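Local coordinates for protein putative short-chain dehydrogenase/reductase (Burkholderia xenovorans, PDB 5IZ4) that is a short-chain dehydrogenase/reductase that binds an adenine nucleotide in a Rossmann fold and probably works as an oxidoreductase, perhaps on 3-oxoacyl carrier-protein substrates, at residues 234-239 and 262-267; 103-108 and 168-173. One frame throughout, in Å; residues are numbered along the deposited sequence.

Interaction 1 (234-239 and 262-267)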
loop_
_atom_site.group_PDB
_atom_site.type_symbol
_atom_site.label_atom_id
_atom_site.label_comp_id
_atom_site.label_asym_id
_atom_site.label_seq_id
_atom_site.Cartn_x
_atom_site.Cartn_y
_atom_site.Cartn_z
ATOM N N ARG A 234 21.170 -7.125 -10.234
ATOM C CA ARG A 234 21.296 -8.561 -10.022
ATOM C C ARG A 234 19.929 -9.192 -10.232
ATOM O O ARG A 234 18.905 -8.503 -10.288
ATOM C CB ARG A 234 21.802 -8.882 -8.608
ATOM C CG ARG A 234 20.768 -8.530 -7.533
ATOM C CD ARG A 234 21.315 -8.649 -6.115
ATOM N NE ARG A 234 21.755 -10.013 -5.790
ATOM C CZ ARG A 234 20.949 -10.984 -5.358
ATOM N NH1 ARG A 234 19.644 -10.773 -5.210
ATOM N NH2 ARG A 234 21.448 -12.182 -5.083
ATOM N N VAL A 235 19.929 -10.521 -10.322
ATOM C CA VAL A 235 18.708 -11.314 -10.222
ATOM C C VAL A 235 18.803 -12.192 -8.980
ATOM O O VAL A 235 19.883 -12.418 -8.430
ATOM C CB VAL A 235 18.470 -12.172 -11.477
ATOM C CG1 VAL A 235 18.391 -11.280 -12.688
ATOM C CG2 VAL A 235 19.590 -13.196 -11.638
ATOM N N SER A 236 17.655 -12.694 -8.538
ATOM C CA SER A 236 17.627 -13.602 -7.396
ATOM C C SER A 236 17.854 -15.038 -7.846
ATOM O O SER A 236 17.506 -15.422 -8.963
ATOM C CB SER A 236 16.289 -13.523 -6.656
ATOM O OG SER A 236 16.145 -12.280 -5.998
ATOM N N ARG A 237 18.446 -15.827 -6.966
ATOM C CA ARG A 237 18.474 -17.268 -7.145
ATOM C C ARG A 237 17.488 -17.905 -6.179
ATOM O O ARG A 237 17.112 -17.294 -5.175
ATOM C CB ARG A 237 19.889 -17.816 -6.934
ATOM C CG ARG A 237 20.793 -17.485 -8.125
ATOM C CD ARG A 237 22.248 -17.829 -7.885
ATOM N NE ARG A 237 22.569 -19.198 -8.274
ATOM C CZ ARG A 237 22.849 -19.575 -9.519
ATOM N NH1 ARG A 237 22.835 -18.690 -10.506
ATOM N NH2 ARG A 237 23.139 -20.842 -9.778
ATOM N N PRO A 238 16.989 -19.107 -6.479
ATOM C CA PRO A 238 15.937 -19.680 -5.622
ATOM C C PRO A 238 16.310 -19.758 -4.152
ATOM O O PRO A 238 15.434 -19.562 -3.302
ATOM C CB PRO A 238 15.719 -21.072 -6.225
ATOM C CG PRO A 238 16.083 -20.913 -7.653
ATOM C CD PRO A 238 17.216 -19.915 -7.687
ATOM N N ALA A 239 17.586 -20.005 -3.833
ATOM C CA ALA A 239 18.014 -20.138 -2.440
ATOM C C ALA A 239 17.653 -18.924 -1.591
ATOM O O ALA A 239 17.347 -19.073 -0.400
ATOM C CB ALA A 239 19.520 -20.390 -2.385
ATOM N N ALA A 262 10.787 -9.276 -2.508
ATOM C CA ALA A 262 12.222 -9.498 -2.659
ATOM C C ALA A 262 12.465 -9.464 -4.164
ATOM O O ALA A 262 12.417 -10.497 -4.840
ATOM C CB ALA A 262 12.652 -10.817 -2.023
ATOM N N GLU A 263 12.686 -8.256 -4.695
ATOM C CA GLU A 263 12.624 -8.055 -6.137
ATOM C C GLU A 263 13.755 -7.177 -6.645
ATOM O O GLU A 263 13.633 -6.599 -7.734
ATOM C CB GLU A 263 11.275 -7.439 -6.553
ATOM C CG GLU A 263 10.649 -6.440 -5.567
ATOM C CD GLU A 263 11.561 -5.266 -5.206
ATOM O OE1 GLU A 263 12.615 -5.481 -4.564
ATOM O OE2 GLU A 263 11.214 -4.115 -5.560
ATOM N N ASN A 264 14.835 -7.047 -5.877
ATOM C CA ASN A 264 16.055 -6.382 -6.332
ATOM C C ASN A 264 15.822 -4.911 -6.670
ATOM O O ASN A 264 16.532 -4.332 -7.496
ATOM C CB ASN A 264 16.660 -7.147 -7.512
ATOM C CG ASN A 264 17.102 -8.529 -7.096
ATOM O OD1 ASN A 264 17.981 -8.661 -6.251
ATOM N ND2 ASN A 264 16.455 -9.564 -7.634
ATOM N N GLY A 265 14.836 -4.295 -6.020
ATOM C CA GLY A 265 14.580 -2.878 -6.182
ATOM C C GLY A 265 13.638 -2.501 -7.308
ATOM O O GLY A 265 13.418 -1.306 -7.529
ATOM N N LEU A 266 13.077 -3.469 -8.039
ATOM C CA LEU A 266 12.261 -3.110 -9.198
ATOM C C LEU A 266 11.104 -2.184 -8.828
ATOM O O LEU A 266 10.706 -1.340 -9.642
ATOM C CB LEU A 266 11.730 -4.374 -9.885
ATOM C CG LEU A 266 12.747 -5.131 -10.745
ATOM C CD1 LEU A 266 12.181 -6.474 -11.192
ATOM C CD2 LEU A 266 13.166 -4.303 -11.952
ATOM N N LEU A 267 10.555 -2.316 -7.615
ATOM C CA LEU A 267 9.456 -1.444 -7.201
ATOM C C LEU A 267 9.890 0.011 -7.093
ATOM O O LEU A 267 9.034 0.904 -7.148
ATOM C CB LEU A 267 8.870 -1.907 -5.864
ATOM C CG LEU A 267 8.042 -3.195 -5.892
ATOM C CD1 LEU A 267 7.877 -3.727 -4.474
ATOM C CD2 LEU A 267 6.681 -2.937 -6.538
HETATM O O HOH W 1 13.742 -11.415 -7.446
#
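Arg234 and Asn264 meet through one end of the guanidinium: NH1 donates to Asn264 OD1 at 2.9 Å, with an N-H...O angle of 155°. The acceptor lies close to the guanidinium plane, and NH1 comes in on a lone pair of OD1, although the amide and guanidinium planes are turned 54° apart. Chi1 of 68° lays Arg234 CG 3.1 Å from Asn264 OD1, and a bend further out, at chi3, turns the guanidinium so that NH1 reaches the same oxygen. On the amide's other branch, ND2 stands 3.2 Å from Ser236 OG. Water 1 bridges beside it, bonded to Ser236 OG at 2.9 Å and donating to Ala262 O at 3.1 Å, so serine and strand end are joined through solvent. What presents the amide is a type I' beta turn, Glu263 to Leu266, just past strand 259-262; Asn264 and Gly265 fill its central positions, the Asn-Gly pair for which this turn is well known. Glu263 braces the turn from within: OE1 takes Gly265 N from above the carboxylate plane at 2.9 Å, while OE2 takes Leu267 N on its anti side at 2.8 Å. Outside the two segments, Glu240 OE2 forms a salt bridge with Arg234 NH2 and accepts from Arg237 N, and its OE1 is hydrogen-bonded to Ser236 OG, tying the residues just before helix 238-250 to its first turn. Ala254 of the second subunit packs on both Ser236 and Asn264, and Pro253 of that subunit on Arg234.

Interaction 2 (103-108 and 168-173). With ADP (adenosine-5'-diphosphate), chain B.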
loop_
_atom_site.group_PDB
_atom_site.type_symbol
_atom_site.label_atom_id
_atom_site.label_comp_id
_atom_site.label_asym_id
_atom_site.label_seq_id
_atom_site.Cartn_x
_atom_site.Cartn_y
_atom_site.Cartn_z
ATOM N N GLY A 103 2.746 -23.850 -8.694
ATOM C CA GLY A 103 2.168 -22.777 -9.486
ATOM C C GLY A 103 2.385 -23.020 -10.959
ATOM O O GLY A 103 3.144 -23.906 -11.361
ATOM N N THR A 104 1.694 -22.223 -11.769
ATOM C CA THR A 104 1.840 -22.352 -13.208
ATOM C C THR A 104 1.614 -21.001 -13.865
ATOM O O THR A 104 1.057 -20.078 -13.265
ATOM C CB THR A 104 0.875 -23.393 -13.793
ATOM O OG1 THR A 104 1.256 -23.687 -15.141
ATOM C CG2 THR A 104 -0.543 -22.852 -13.796
ATOM N N THR A 105 2.074 -20.893 -15.104
ATOM C CA THR A 105 1.817 -19.717 -15.923
ATOM C C THR A 105 2.069 -20.079 -17.376
ATOM O O THR A 105 2.404 -21.218 -17.710
ATOM C CB THR A 105 2.685 -18.524 -15.511
ATOM O OG1 THR A 105 2.206 -17.346 -16.177
ATOM C CG2 THR A 105 4.148 -18.756 -15.869
ATOM N N ARG A 106 1.873 -19.091 -18.240
ATOM C CA ARG A 106 2.287 -19.153 -19.633
ATOM C C ARG A 106 2.515 -17.720 -20.080
ATOM O O ARG A 106 1.696 -16.845 -19.780
ATOM C CB ARG A 106 1.231 -19.839 -20.503
ATOM C CG ARG A 106 1.606 -19.933 -21.962
ATOM C CD ARG A 106 0.904 -21.113 -22.634
ATOM N NE ARG A 106 -0.553 -21.011 -22.576
ATOM C CZ ARG A 106 -1.284 -20.275 -23.409
ATOM N NH1 ARG A 106 -0.690 -19.563 -24.362
ATOM N NH2 ARG A 106 -2.608 -20.243 -23.290
ATOM N N VAL A 107 3.635 -17.471 -20.757
ATOM C CA VAL A 107 3.954 -16.111 -21.179
ATOM C C VAL A 107 3.003 -15.692 -22.294
ATOM O O VAL A 107 2.960 -16.319 -23.361
ATOM C CB VAL A 107 5.414 -16.003 -21.639
ATOM C CG1 VAL A 107 5.699 -14.595 -22.153
ATOM C CG2 VAL A 107 6.362 -16.350 -20.501
ATOM N N ILE A 108 2.241 -14.630 -22.045
ATOM C CA ILE A 108 1.357 -14.000 -23.027
ATOM C C ILE A 108 1.459 -12.497 -22.813
ATOM O O ILE A 108 1.156 -12.033 -21.709
ATOM C CB ILE A 108 -0.104 -14.443 -22.861
ATOM C CG1 ILE A 108 -0.230 -15.969 -22.831
ATOM C CG2 ILE A 108 -0.960 -13.853 -23.969
ATOM C CD1 ILE A 108 -1.609 -16.433 -22.379
ATOM N N GLY A 168 4.472 -9.132 -15.096
ATOM C CA GLY A 168 4.660 -10.570 -15.043
ATOM C C GLY A 168 4.312 -11.281 -16.339
ATOM O O GLY A 168 4.001 -10.679 -17.371
ATOM N N SER A 169 4.348 -12.615 -16.256
ATOM C CA SER A 169 4.315 -13.442 -17.463
ATOM C C SER A 169 3.011 -13.279 -18.246
ATOM O O SER A 169 3.015 -13.338 -19.481
ATOM C CB SER A 169 4.551 -14.901 -17.082
ATOM O OG SER A 169 3.731 -15.268 -15.987
ATOM N N SER A 170 1.889 -13.065 -17.559
ATOM C CA SER A 170 0.624 -12.823 -18.244
ATOM C C SER A 170 -0.318 -12.103 -17.298
ATOM O O SER A 170 -0.124 -12.105 -16.081
ATOM C CB SER A 170 -0.039 -14.120 -18.718
ATOM O OG SER A 170 -0.719 -14.764 -17.643
ATOM N N ILE A 171 -1.361 -11.506 -17.874
ATOM C CA ILE A 171 -2.344 -10.832 -17.035
ATOM C C ILE A 171 -3.132 -11.846 -16.206
ATOM O O ILE A 171 -3.577 -11.533 -15.092
ATOM C CB ILE A 171 -3.258 -9.941 -17.904
ATOM C CG1 ILE A 171 -4.024 -8.944 -17.025
ATOM C CG2 ILE A 171 -4.213 -10.781 -18.763
ATOM C CD1 ILE A 171 -4.962 -8.033 -17.806
ATOM N N ALA A 172 -3.311 -13.075 -16.717
ATOM C CA ALA A 172 -3.962 -14.112 -15.916
ATOM C C ALA A 172 -3.094 -14.515 -14.732
ATOM O O ALA A 172 -3.602 -14.780 -13.634
ATOM C CB ALA A 172 -4.287 -15.336 -16.786
ATOM N N TYR A 173 -1.778 -14.570 -14.938
ATOM C CA TYR A 173 -0.867 -14.860 -13.837
ATOM C C TYR A 173 -0.894 -13.736 -12.809
ATOM O O TYR A 173 -1.012 -13.977 -11.601
ATOM C CB TYR A 173 0.546 -15.062 -14.393
ATOM C CG TYR A 173 1.606 -15.340 -13.359
ATOM C CD1 TYR A 173 1.830 -16.629 -12.889
ATOM C CD2 TYR A 173 2.400 -14.313 -12.861
ATOM C CE1 TYR A 173 2.820 -16.891 -11.952
ATOM C CE2 TYR A 173 3.389 -14.561 -11.922
ATOM C CZ TYR A 173 3.591 -15.853 -11.469
ATOM O OH TYR A 173 4.571 -16.107 -10.535
HETATM P PB ADP B . 9.455 -21.149 -9.322
HETATM O O1B ADP B . 7.986 -21.316 -8.788
HETATM O O2B ADP B . 10.564 -21.923 -8.551
HETATM O O3B ADP B . 9.871 -19.728 -9.818
HETATM P PA ADP B . 8.863 -23.631 -10.981
HETATM O O1A ADP B . 7.868 -23.794 -12.265
HETATM O O2A ADP B . 10.060 -24.629 -11.070
HETATM O O3A ADP B . 9.178 -22.082 -10.860
HETATM O "O5'" ADP B . 7.800 -24.125 -9.812
HETATM C "C5'" ADP B . 6.448 -24.508 -10.114
HETATM C "C4'" ADP B . 6.310 -25.926 -9.556
HETATM O "O4'" ADP B . 4.880 -26.256 -9.342
HETATM C "C3'" ADP B . 6.861 -27.030 -10.494
HETATM O "O3'" ADP B . 7.422 -28.091 -9.775
HETATM C "C2'" ADP B . 5.541 -27.497 -11.168
HETATM O "O2'" ADP B . 5.777 -28.823 -11.645
HETATM C "C1'" ADP B . 4.598 -27.487 -9.979
HETATM N N9 ADP B . 3.184 -27.524 -10.408
HETATM C C8 ADP B . 2.585 -26.973 -11.551
HETATM N N7 ADP B . 1.299 -27.236 -11.575
HETATM C C5 ADP B . 1.040 -27.974 -10.437
HETATM C C6 ADP B . -0.121 -28.531 -9.932
HETATM N N6 ADP B . -1.293 -28.392 -10.599
HETATM N N1 ADP B . -0.069 -29.208 -8.779
HETATM C C2 ADP B . 1.111 -29.337 -8.149
HETATM N N3 ADP B . 2.264 -28.843 -8.563
HETATM C C4 ADP B . 2.203 -28.157 -9.713
HETATM O O HOH W 2 -0.867 -17.261 -18.621
HETATM O O HOH W 3 -1.426 -11.602 -20.796
#
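Thr105 points its side chain at Ser169 and Tyr173, and each of its atoms finds a neighbour there. CB lies 3.3 Å from Tyr173 CD1, approaching the ring obliquely. From there OG1, turned away from its own backbone N (chi1 -169°), shares a short 2.6 Å hydrogen bond with Ser169 OG. The same OG1 sits 3.3 Å from Tyr173 CB. The methyl branch, CG2, runs beside Ser169 OG at 3.5 Å. That serine oxygen also lies over one face of the tyrosine ring, toward the rim, while Thr104 O meets the ring edge near its plane, 3.6 Å from Tyr173 CD1. Tyr173 belongs to the YxxxK sequence motif of short-chain dehydrogenases, whose tyrosine is the catalytic acid-base in well-studied relatives; here it stands in the first turn of helix 171-191. Ser170 is the N-cap of that helix, its OG accepting from Tyr173 N at 2.9 Å and donating a hydrogen bond to water 2, which in turn donates to Arg106 O. The backbones also join directly: Ile108 N donates to Ser169 O at 3.0 Å, and Val107 CA adds a CA-H...O contact to the same oxygen. At the other end of 103-108, Gly103 N donates to O4' of the ADP ribose at 3.3 Å, while Thr104 is held by Asn128 at its N and Arg123 at OG1.

In the fold
Each contact pairs a loop that follows a strand of the one parallel Rossmann sheet with the start of a helix. Interaction 2 comes first along the chain and closes before interaction 1 opens; it pairs the loop after strand 97-100 with the start of helix 171-191. Interaction 1 joins the approach to helix 238-250 with the turn after strand 259-262, the outermost on its side within the chain. Their centres are 18 Å apart and their nearest atoms about 9 Å, without touching. Helix 161-165, which precedes 168-173 in the chain, packs through Leu161 on the turn of interaction 1. Interaction 2 touches the ADP directly, whereas interaction 1 stands farther from it and faces the second subunit.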